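Local structure of FAD linked oxidase-like protein (5L6G) at residues 131-136 with 158-163; 65-70 with 108-113. The protein oxidises the C1 hydroxyl of xylooligosaccharides and related sugars to lactones, passing the electrons through a bicovalently bound FAD to oxygen, which becomes hydrogen peroxide. One frame throughout, in Å; residues are numbered along the deposited sequence.

In the fold
Both contacts lie in the PCMH-type FAD-binding domain, with centres 14 Å apart, and both are buried, but they serve it differently. Contact 1, nearer the middle of the chain, joins the starts of helices 135-146 and 160-165 and lies against the dinucleotide: its chemistry is main-chain N-H groups, glycines and a histidine turned to the cofactor. Contact 2, farther out, joins the end of strand 63-65 to strand 108-111 in the small mixed sheet; two backbone bonds, aliphatic packing and a water hold it. They meet where Leu112, itself touching FAD, packs its CD1 on Pro131 CB (3.9 Å) and its CB on Gly132.

Contact 1. Residues 131-136 with 158-163; sequences PGARLG and VGVGGH. With FAD (flavin-adenine dinucleotide), chain D.
Two torsions bring Leu135 CD1 over the His163 ring: Leu135 CG stands opposite its carbonyl carbon (chi1 -59°), with CD1 continuing anti to CA, while His163 CG lies anti to its backbone N (chi1 -175°). The two side chains cross at about a right angle, and Leu135 CD1 sits over the middle of the imidazole, 3.9 Å from the ring centroid, a CH-pi contact. The same methyl lies 3.8 Å from Val158 CG1, whose side chain runs alongside the leucine; the other valine branch, CG2, packs on the flavin at C9.

The backbones share one bridge, Arg134 with Gly159. Val160 N donates to Ala133 O (2.8 Å, 162° at the hydrogen), and Leu135 N donates to Val158 O, which also receives a CA-H...O contact from Arg134. The arginine's polar end turns elsewhere: NH1 bonds to the carbonyls of Gly92 and Gly157, and the guanidinium makes a cation-pi contact with Tyr336.

The glycines admit the cofactor. Gly159 N binds FAD O2P (2.9 Å) and Gly162 N binds O1P (2.9 Å); a CB on Gly159, Gly161 or Gly162 would run into FAD. His163 ND1 and the ribityl O2' share a hydrogen bond of 2.8 Å, and NE2 is bonded to Gly153 N.

Two main-chain N-H groups at the start of helix 160-165 thus grip one phosphate, where the helix dipole probably helps offset its negative charge. The bonds at ND1 and NE2, with the leucine methyl over the face, fix the ring's rotation beside the flavin.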
ATOM      1  N   PRO A 131      -2.573 -15.876  -0.656  1.00 15.06           N
ATOM      2  CA  PRO A 131      -2.966 -14.491  -0.763  1.00 14.62           C
ATOM      3  C   PRO A 131      -3.374 -13.830   0.541  1.00 14.13           C
ATOM      4  O   PRO A 131      -3.543 -12.627   0.562  1.00 14.58           O
ATOM      5  CB  PRO A 131      -4.160 -14.559  -1.718  1.00 14.50           C
ATOM      6  CG  PRO A 131      -4.763 -15.873  -1.435  1.00 15.13           C
ATOM      7  CD  PRO A 131      -3.569 -16.775  -1.245  1.00 15.52           C
ATOM      8  N   GLY A 132      -3.593 -14.611   1.591  1.00 14.12           N
ATOM      9  CA  GLY A 132      -3.826 -14.063   2.928  1.00 13.91           C
ATOM     10  C   GLY A 132      -2.590 -13.936   3.778  1.00 13.68           C
ATOM     11  O   GLY A 132      -2.712 -13.621   4.966  1.00 13.88           O
ATOM     12  N   ALA A 133      -1.407 -14.203   3.218  1.00 13.46           N
ATOM     13  CA  ALA A 133      -0.161 -14.045   3.971  1.00 13.58           C
ATOM     14  C   ALA A 133       0.088 -12.553   4.241  1.00 13.22           C
ATOM     15  O   ALA A 133      -0.049 -11.707   3.351  1.00 12.88           O
ATOM     16  CB  ALA A 133       1.034 -14.674   3.237  1.00 13.78           C
ATOM     17  N   ARG A 134       0.470 -12.252   5.476  1.00 13.42           N
ATOM     18  CA  ARG A 134       0.776 -10.905   5.873  1.00 12.99           C
ATOM     19  C   ARG A 134       2.270 -10.702   5.793  1.00 13.10           C
ATOM     20  O   ARG A 134       3.045 -11.683   5.806  1.00 13.01           O
ATOM     21  CB  ARG A 134       0.246 -10.636   7.271  1.00 13.50           C
ATOM     22  CG  ARG A 134      -1.261 -10.781   7.375  1.00 13.62           C
ATOM     23  CD  ARG A 134      -1.685 -10.791   8.819  1.00 14.31           C
ATOM     24  NE  ARG A 134      -3.087 -11.130   8.985  1.00 14.80           N
ATOM     25  CZ  ARG A 134      -4.102 -10.263   8.967  1.00 14.76           C
ATOM     26  NH1 ARG A 134      -3.896  -8.962   8.813  1.00 14.93           N
ATOM     27  NH2 ARG A 134      -5.337 -10.709   9.139  1.00 15.15           N
ATOM     28  N   LEU A 135       2.665  -9.430   5.684  1.00 12.57           N
ATOM     29  CA  LEU A 135       4.030  -9.087   5.333  1.00 12.71           C
ATOM     30  C   LEU A 135       5.033  -9.612   6.344  1.00 13.32           C
ATOM     31  O   LEU A 135       6.097 -10.041   5.951  1.00 13.44           O
ATOM     32  CB  LEU A 135       4.184  -7.580   5.167  1.00 12.55           C
ATOM     33  CG  LEU A 135       3.301  -6.922   4.100  1.00 11.97           C
ATOM     34  CD1 LEU A 135       3.639  -5.436   3.995  1.00 11.93           C
ATOM     35  CD2 LEU A 135       3.470  -7.625   2.750  1.00 12.08           C
ATOM     36  N   GLY A 136       4.702  -9.549   7.640  1.00 13.50           N
ATOM     37  CA  GLY A 136       5.606 -10.010   8.680  1.00 14.23           C
ATOM     38  C   GLY A 136       5.894 -11.497   8.594  1.00 14.57           C
ATOM     39  O   GLY A 136       7.021 -11.946   8.790  1.00 15.47           O
ATOM     40  N   VAL A 158      -0.110  -6.190   7.496  1.00 12.48           N
ATOM     41  CA  VAL A 158      -0.630  -5.903   6.187  1.00 11.81           C
ATOM     42  C   VAL A 158      -0.662  -7.158   5.313  1.00 11.71           C
ATOM     43  O   VAL A 158       0.268  -7.958   5.315  1.00 11.65           O
ATOM     44  CB  VAL A 158       0.163  -4.789   5.509  1.00 11.46           C
ATOM     45  CG1 VAL A 158      -0.102  -4.722   4.013  1.00 11.24           C
ATOM     46  CG2 VAL A 158      -0.165  -3.463   6.164  1.00 11.44           C
ATOM     47  N   GLY A 159      -1.763  -7.328   4.586  1.00 11.23           N
ATOM     48  CA  GLY A 159      -1.921  -8.511   3.753  1.00 11.55           C
ATOM     49  C   GLY A 159      -1.202  -8.320   2.439  1.00 11.40           C
ATOM     50  O   GLY A 159      -1.222  -7.244   1.881  1.00 11.24           O
ATOM     51  N   VAL A 160      -0.585  -9.381   1.933  1.00 11.99           N
ATOM     52  CA  VAL A 160       0.113  -9.307   0.642  1.00 11.92           C
ATOM     53  C   VAL A 160      -0.861  -9.017  -0.506  1.00 11.42           C
ATOM     54  O   VAL A 160      -0.494  -8.415  -1.514  1.00 11.00           O
ATOM     55  CB  VAL A 160       0.918 -10.587   0.352  1.00 12.42           C
ATOM     56  CG1 VAL A 160       0.024 -11.784   0.055  1.00 12.60           C
ATOM     57  CG2 VAL A 160       1.891 -10.339  -0.784  1.00 12.65           C
ATOM     58  N   GLY A 161      -2.115  -9.398  -0.316  1.00 11.41           N
ATOM     59  CA  GLY A 161      -3.117  -9.235  -1.355  1.00 11.57           C
ATOM     60  C   GLY A 161      -3.322  -7.803  -1.782  1.00 11.28           C
ATOM     61  O   GLY A 161      -3.063  -7.432  -2.945  1.00 11.52           O
ATOM     62  N   GLY A 162      -3.765  -6.968  -0.861  1.00 11.10           N
ATOM     63  CA  GLY A 162      -4.043  -5.575  -1.215  1.00 11.03           C
ATOM     64  C   GLY A 162      -2.753  -4.819  -1.432  1.00 11.04           C
ATOM     65  O   GLY A 162      -2.637  -3.943  -2.289  1.00 11.18           O
ATOM     66  N   HIS A 163      -1.760  -5.164  -0.646  1.00 11.14           N
ATOM     67  CA  HIS A 163      -0.521  -4.434  -0.682  1.00 10.99           C
ATOM     68  C   HIS A 163       0.177  -4.561  -2.027  1.00 10.83           C
ATOM     69  O   HIS A 163       0.485  -3.538  -2.653  1.00 10.85           O
ATOM     70  CB  HIS A 163       0.356  -4.910   0.470  1.00 11.20           C
ATOM     71  CG  HIS A 163       1.622  -4.144   0.626  1.00 11.25           C
ATOM     72  ND1 HIS A 163       1.680  -2.893   1.202  1.00 11.01           N
ATOM     73  CD2 HIS A 163       2.897  -4.486   0.329  1.00 11.55           C
ATOM     74  CE1 HIS A 163       2.940  -2.495   1.238  1.00 11.39           C
ATOM     75  NE2 HIS A 163       3.695  -3.455   0.731  1.00 11.43           N
TER
HETATM   76  PA  FAD D 501      -7.449  -5.540   2.259  1.00  9.98           P
HETATM   77  O1A FAD D 501      -7.655  -6.997   2.601  1.00  9.87           O
HETATM   78  O2A FAD D 501      -8.333  -4.556   2.957  1.00  8.78           O
HETATM   79  O5B FAD D 501      -7.433  -5.348   0.698  1.00 10.20           O
HETATM   80  C5B FAD D 501      -7.221  -4.087   0.055  1.00  9.94           C
HETATM   81  C4B FAD D 501      -7.772  -4.132  -1.352  1.00  9.91           C
HETATM   82  O4B FAD D 501      -7.106  -5.160  -2.088  1.00  9.88           O
HETATM   83  C3B FAD D 501      -9.254  -4.468  -1.393  1.00  9.73           C
HETATM   84  O3B FAD D 501      -9.842  -3.846  -2.515  1.00 10.14           O
HETATM   85  C2B FAD D 501      -9.265  -5.961  -1.596  1.00 10.08           C
HETATM   86  O2B FAD D 501     -10.482  -6.457  -2.139  1.00  9.78           O
HETATM   87  C1B FAD D 501      -8.065  -6.142  -2.498  1.00  9.71           C
HETATM   88  N9A FAD D 501      -7.510  -7.490  -2.352  1.00  9.44           N
HETATM   89  C8A FAD D 501      -7.089  -8.098  -1.246  1.00  9.69           C
HETATM   90  N7A FAD D 501      -6.663  -9.354  -1.520  1.00  9.57           N
HETATM   91  C5A FAD D 501      -6.817  -9.506  -2.835  1.00  9.58           C
HETATM   92  C6A FAD D 501      -6.591 -10.604  -3.772  1.00  9.84           C
HETATM   93  N6A FAD D 501      -6.072 -11.741  -3.270  1.00 10.53           N
HETATM   94  N1A FAD D 501      -6.921 -10.400  -5.064  1.00  9.97           N
HETATM   95  C2A FAD D 501      -7.419  -9.250  -5.528  1.00  9.65           C
HETATM   96  N3A FAD D 501      -7.654  -8.184  -4.707  1.00 10.02           N
HETATM   97  C4A FAD D 501      -7.369  -8.287  -3.380  1.00  9.59           C
HETATM   98  N1  FAD D 501       1.268   0.672   2.327  1.00 12.22           N
HETATM   99  C2  FAD D 501       2.498   0.921   1.779  1.00 12.68           C
HETATM  100  O2  FAD D 501       2.591   1.086   0.530  1.00 12.95           O
HETATM  101  N3  FAD D 501       3.610   0.956   2.554  1.00 12.61           N
HETATM  102  C4  FAD D 501       3.576   0.741   3.891  1.00 13.12           C
HETATM  103  O4  FAD D 501       4.602   0.772   4.627  1.00 13.36           O
HETATM  104  C4X FAD D 501       2.283   0.474   4.556  1.00 13.12           C
HETATM  105  N5  FAD D 501       2.152   0.251   5.896  1.00 13.90           N
HETATM  106  C5X FAD D 501       0.937  -0.029   6.500  1.00 14.20           C
HETATM  107  C6  FAD D 501       0.818  -0.285   7.872  1.00 14.73           C
HETATM  108  C7  FAD D 501      -0.444  -0.545   8.431  1.00 14.05           C
HETATM  109  C7M FAD D 501      -0.530  -0.794   9.917  1.00 14.98           C
HETATM  110  C8  FAD D 501      -1.676  -0.606   7.570  1.00 12.58           C
HETATM  111  C8M FAD D 501      -3.046  -0.960   8.139  1.00 12.15           C
HETATM  112  C9  FAD D 501      -1.528  -0.363   6.209  1.00 12.50           C
HETATM  113  C9A FAD D 501      -0.279  -0.060   5.639  1.00 12.43           C
HETATM  114  N10 FAD D 501      -0.121   0.211   4.253  1.00 12.32           N
HETATM  115  C10 FAD D 501       1.117   0.475   3.663  1.00 12.53           C
HETATM  116  C1' FAD D 501      -1.254   0.212   3.335  1.00 11.38           C
HETATM  117  C2' FAD D 501      -1.469  -1.120   2.690  1.00 10.51           C
HETATM  118  O2' FAD D 501      -0.495  -1.250   1.651  1.00 10.41           O
HETATM  119  C3' FAD D 501      -2.851  -1.067   2.062  1.00 10.29           C
HETATM  120  O3' FAD D 501      -3.852  -0.777   3.045  1.00  9.90           O
HETATM  121  C4' FAD D 501      -3.137  -2.422   1.410  1.00 10.07           C
HETATM  122  O4' FAD D 501      -3.998  -2.218   0.280  1.00 10.84           O
HETATM  123  C5' FAD D 501      -3.743  -3.354   2.428  1.00 10.24           C
HETATM  124  O5' FAD D 501      -3.670  -4.699   1.949  1.00 10.12           O
HETATM  125  P   FAD D 501      -4.546  -5.779   2.695  1.00  9.81           P
HETATM  126  O1P FAD D 501      -4.522  -7.084   1.963  1.00  9.44           O
HETATM  127  O2P FAD D 501      -4.189  -5.807   4.147  1.00  9.63           O
HETATM  128  O3P FAD D 501      -5.979  -5.064   2.698  1.00  9.76           O

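Contact 2. Residues 65-70 with 108-113; sequences AKPATV and LVVELD
Ala65 is hydrogen-bonded at both its N and its O to strand 108-111. Its N donates to Val109 O (2.8 Å, 142° at the hydrogen), and its carbonyl oxygen accepts from Glu111 N (2.8 Å), with the donor tilted 19° from the carbonyl plane. The two bonds straddle Val110, the parallel bridge partner of Ala65. The small mixed sheet continues on the other side of strand 108-111, where the backbones of Leu108 and Val110 bond to Asn88.

Pro67 meets the strand through CG and CD. In the apolar packing, CG touches Val110 CG1 and Leu112 CD2, each at 3.8 Å. Val110 CG1 stands anti to its backbone N (chi1 -179°), which carries this methyl to the proline, and the two side chains cross at about a right angle. At the strand's start, Leu108 CD1 comes within 4.2 Å of Ala65 CB; Ala76 and Ala80 of helix 70-83 pack on Ala65 and Leu108 respectively. With an alanine in place of Pro67 the ring carbon that rests on both Val110 CG1 and Leu112 CD2 is gone, which is likely to open a gap there and leave the chain freer to turn as it leaves the sheet. Beside this packing, Pro67 CD comes close to Glu111 O (3.1 Å).

Pro67 O and Glu111 O are also joined through one water, which donates to both (2.8 Å to Pro67 O) where the segments separate beyond Ala65. The bent Glu111 chain brings OE2 back to Asp113 N, a long bond through the anti lone pair, while OE1 forms a salt bridge with Lys90.

Direct bonds at Ala65 thus give way to a water-mediated link at Pro67, and the buried Glu111 carboxylate, paired with Lys90, probably stays ionised.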
ATOM      1  N   ALA A  65     -17.021 -15.860   3.279  1.00 14.65           N
ATOM      2  CA  ALA A  65     -16.463 -17.138   2.877  1.00 15.41           C
ATOM      3  C   ALA A  65     -15.068 -17.216   3.479  1.00 16.10           C
ATOM      4  O   ALA A  65     -14.361 -16.224   3.555  1.00 15.76           O
ATOM      5  CB  ALA A  65     -16.409 -17.249   1.359  1.00 15.17           C
ATOM      6  N   LYS A  66     -14.689 -18.413   3.891  1.00 17.41           N
ATOM      7  CA  LYS A  66     -13.451 -18.639   4.597  1.00 18.71           C
ATOM      8  C   LYS A  66     -12.641 -19.713   3.834  1.00 18.04           C
ATOM      9  O   LYS A  66     -12.444 -20.816   4.323  1.00 18.16           O
ATOM     10  CB  LYS A  66     -13.822 -19.067   6.009  1.00 21.13           C
ATOM     11  CG  LYS A  66     -12.695 -19.162   6.993  1.00 23.91           C
ATOM     12  CD  LYS A  66     -13.239 -19.504   8.380  1.00 26.20           C
ATOM     13  CE  LYS A  66     -13.843 -20.895   8.471  1.00 28.00           C
ATOM     14  NZ  LYS A  66     -14.113 -21.241   9.895  1.00 29.58           N
ATOM     15  N   PRO A  67     -12.191 -19.391   2.616  1.00 16.96           N
ATOM     16  CA  PRO A  67     -11.575 -20.427   1.790  1.00 17.36           C
ATOM     17  C   PRO A  67     -10.266 -20.968   2.367  1.00 17.23           C
ATOM     18  O   PRO A  67      -9.505 -20.219   2.967  1.00 16.68           O
ATOM     19  CB  PRO A  67     -11.280 -19.699   0.470  1.00 16.88           C
ATOM     20  CG  PRO A  67     -11.223 -18.265   0.832  1.00 16.32           C
ATOM     21  CD  PRO A  67     -12.297 -18.128   1.877  1.00 16.61           C
ATOM     22  N   ALA A  68     -10.056 -22.270   2.198  1.00 17.71           N
ATOM     23  CA  ALA A  68      -8.753 -22.924   2.415  1.00 18.20           C
ATOM     24  C   ALA A  68      -8.044 -23.297   1.114  1.00 18.26           C
ATOM     25  O   ALA A  68      -6.900 -23.738   1.144  1.00 18.70           O
ATOM     26  CB  ALA A  68      -8.937 -24.179   3.260  1.00 18.76           C
ATOM     27  N   THR A  69      -8.719 -23.145  -0.018  0.50 17.95           N
ATOM     28  CA  THR A  69      -8.103 -23.444  -1.293  0.50 18.01           C
ATOM     29  C   THR A  69      -8.731 -22.643  -2.407  0.50 17.79           C
ATOM     30  O   THR A  69      -9.831 -22.111  -2.278  0.50 17.51           O
ATOM     31  CB  THR A  69      -8.254 -24.930  -1.647  0.50 18.46           C
ATOM     32  OG1 THR A  69      -7.963 -25.120  -3.040  0.50 18.48           O
ATOM     33  CG2 THR A  69      -9.672 -25.402  -1.347  0.50 18.58           C
ATOM     34  N   VAL A  70      -8.016 -22.585  -3.518  1.00 17.98           N
ATOM     35  CA  VAL A  70      -8.487 -21.884  -4.706  1.00 18.27           C
ATOM     36  C   VAL A  70      -9.879 -22.378  -5.119  1.00 18.35           C
ATOM     37  O   VAL A  70     -10.686 -21.570  -5.537  1.00 17.57           O
ATOM     38  CB  VAL A  70      -7.495 -22.005  -5.895  1.00 18.91           C
ATOM     39  CG1 VAL A  70      -7.272 -23.416  -6.260  1.00 20.29           C
ATOM     40  CG2 VAL A  70      -8.007 -21.264  -7.119  1.00 19.23           C
ATOM     41  N   LEU A 108     -20.420 -10.154  -0.456  1.00 12.17           N
ATOM     42  CA  LEU A 108     -19.748 -11.360  -0.012  1.00 12.14           C
ATOM     43  C   LEU A 108     -18.296 -11.006   0.200  1.00 11.63           C
ATOM     44  O   LEU A 108     -17.661 -10.482  -0.705  1.00 11.50           O
ATOM     45  CB  LEU A 108     -19.834 -12.449  -1.071  1.00 12.34           C
ATOM     46  CG  LEU A 108     -18.956 -13.670  -0.820  1.00 12.43           C
ATOM     47  CD1 LEU A 108     -19.393 -14.396   0.442  1.00 12.81           C
ATOM     48  CD2 LEU A 108     -19.004 -14.602  -2.020  1.00 12.77           C
ATOM     49  N   VAL A 109     -17.778 -11.299   1.374  1.00 11.59           N
ATOM     50  CA  VAL A 109     -16.381 -11.100   1.653  1.00 11.48           C
ATOM     51  C   VAL A 109     -15.704 -12.451   1.596  1.00 11.72           C
ATOM     52  O   VAL A 109     -16.104 -13.385   2.297  1.00 11.80           O
ATOM     53  CB  VAL A 109     -16.170 -10.431   3.020  1.00 11.48           C
ATOM     54  CG1 VAL A 109     -14.687 -10.424   3.372  1.00 11.39           C
ATOM     55  CG2 VAL A 109     -16.722  -9.023   2.971  1.00 11.41           C
ATOM     56  N   VAL A 110     -14.698 -12.545   0.743  1.00 11.75           N
ATOM     57  CA  VAL A 110     -13.915 -13.765   0.610  1.00 12.43           C
ATOM     58  C   VAL A 110     -12.692 -13.545   1.469  1.00 12.86           C
ATOM     59  O   VAL A 110     -11.718 -12.922   1.051  1.00 12.36           O
ATOM     60  CB  VAL A 110     -13.575 -14.043  -0.862  1.00 12.39           C
ATOM     61  CG1 VAL A 110     -12.782 -15.343  -1.013  1.00 12.73           C
ATOM     62  CG2 VAL A 110     -14.878 -14.079  -1.654  1.00 12.54           C
ATOM     63  N   GLU A 111     -12.806 -13.993   2.710  1.00 13.94           N
ATOM     64  CA  GLU A 111     -11.774 -13.797   3.704  1.00 14.70           C
ATOM     65  C   GLU A 111     -10.655 -14.817   3.486  1.00 14.83           C
ATOM     66  O   GLU A 111     -10.887 -16.016   3.608  1.00 15.00           O
ATOM     67  CB  GLU A 111     -12.371 -13.987   5.100  1.00 16.17           C
ATOM     68  CG  GLU A 111     -11.341 -14.028   6.206  1.00 17.84           C
ATOM     69  CD  GLU A 111     -10.656 -12.696   6.371  1.00 18.94           C
ATOM     70  OE1 GLU A 111     -11.360 -11.704   6.662  1.00 21.30           O
ATOM     71  OE2 GLU A 111      -9.427 -12.620   6.210  1.00 19.66           O
ATOM     72  N   LEU A 112      -9.448 -14.323   3.236  1.00 14.64           N
ATOM     73  CA  LEU A 112      -8.328 -15.115   2.751  1.00 15.39           C
ATOM     74  C   LEU A 112      -7.295 -15.433   3.821  1.00 16.32           C
ATOM     75  O   LEU A 112      -6.292 -16.072   3.527  1.00 16.33           O
ATOM     76  CB  LEU A 112      -7.628 -14.363   1.615  1.00 14.92           C
ATOM     77  CG  LEU A 112      -8.502 -14.053   0.399  1.00 14.75           C
ATOM     78  CD1 LEU A 112      -7.677 -13.260  -0.591  1.00 14.71           C
ATOM     79  CD2 LEU A 112      -9.011 -15.324  -0.269  1.00 15.53           C
ATOM     80  N   ASP A 113      -7.567 -15.036   5.063  1.00 17.82           N
ATOM     81  CA  ASP A 113      -6.578 -15.113   6.136  1.00 19.70           C
ATOM     82  C   ASP A 113      -6.263 -16.510   6.635  1.00 19.95           C
ATOM     83  O   ASP A 113      -5.286 -16.687   7.345  1.00 19.35           O
ATOM     84  CB  ASP A 113      -6.966 -14.204   7.321  1.00 21.62           C
ATOM     85  CG  ASP A 113      -8.110 -14.758   8.155  1.00 23.48           C
ATOM     86  OD1 ASP A 113      -8.883 -15.599   7.683  1.00 26.11           O
ATOM     87  OD2 ASP A 113      -8.253 -14.330   9.319  1.00 29.32           O
TER
HETATM   88  O   HOH W   1      -9.180 -17.884   4.428  1.00 15.66           O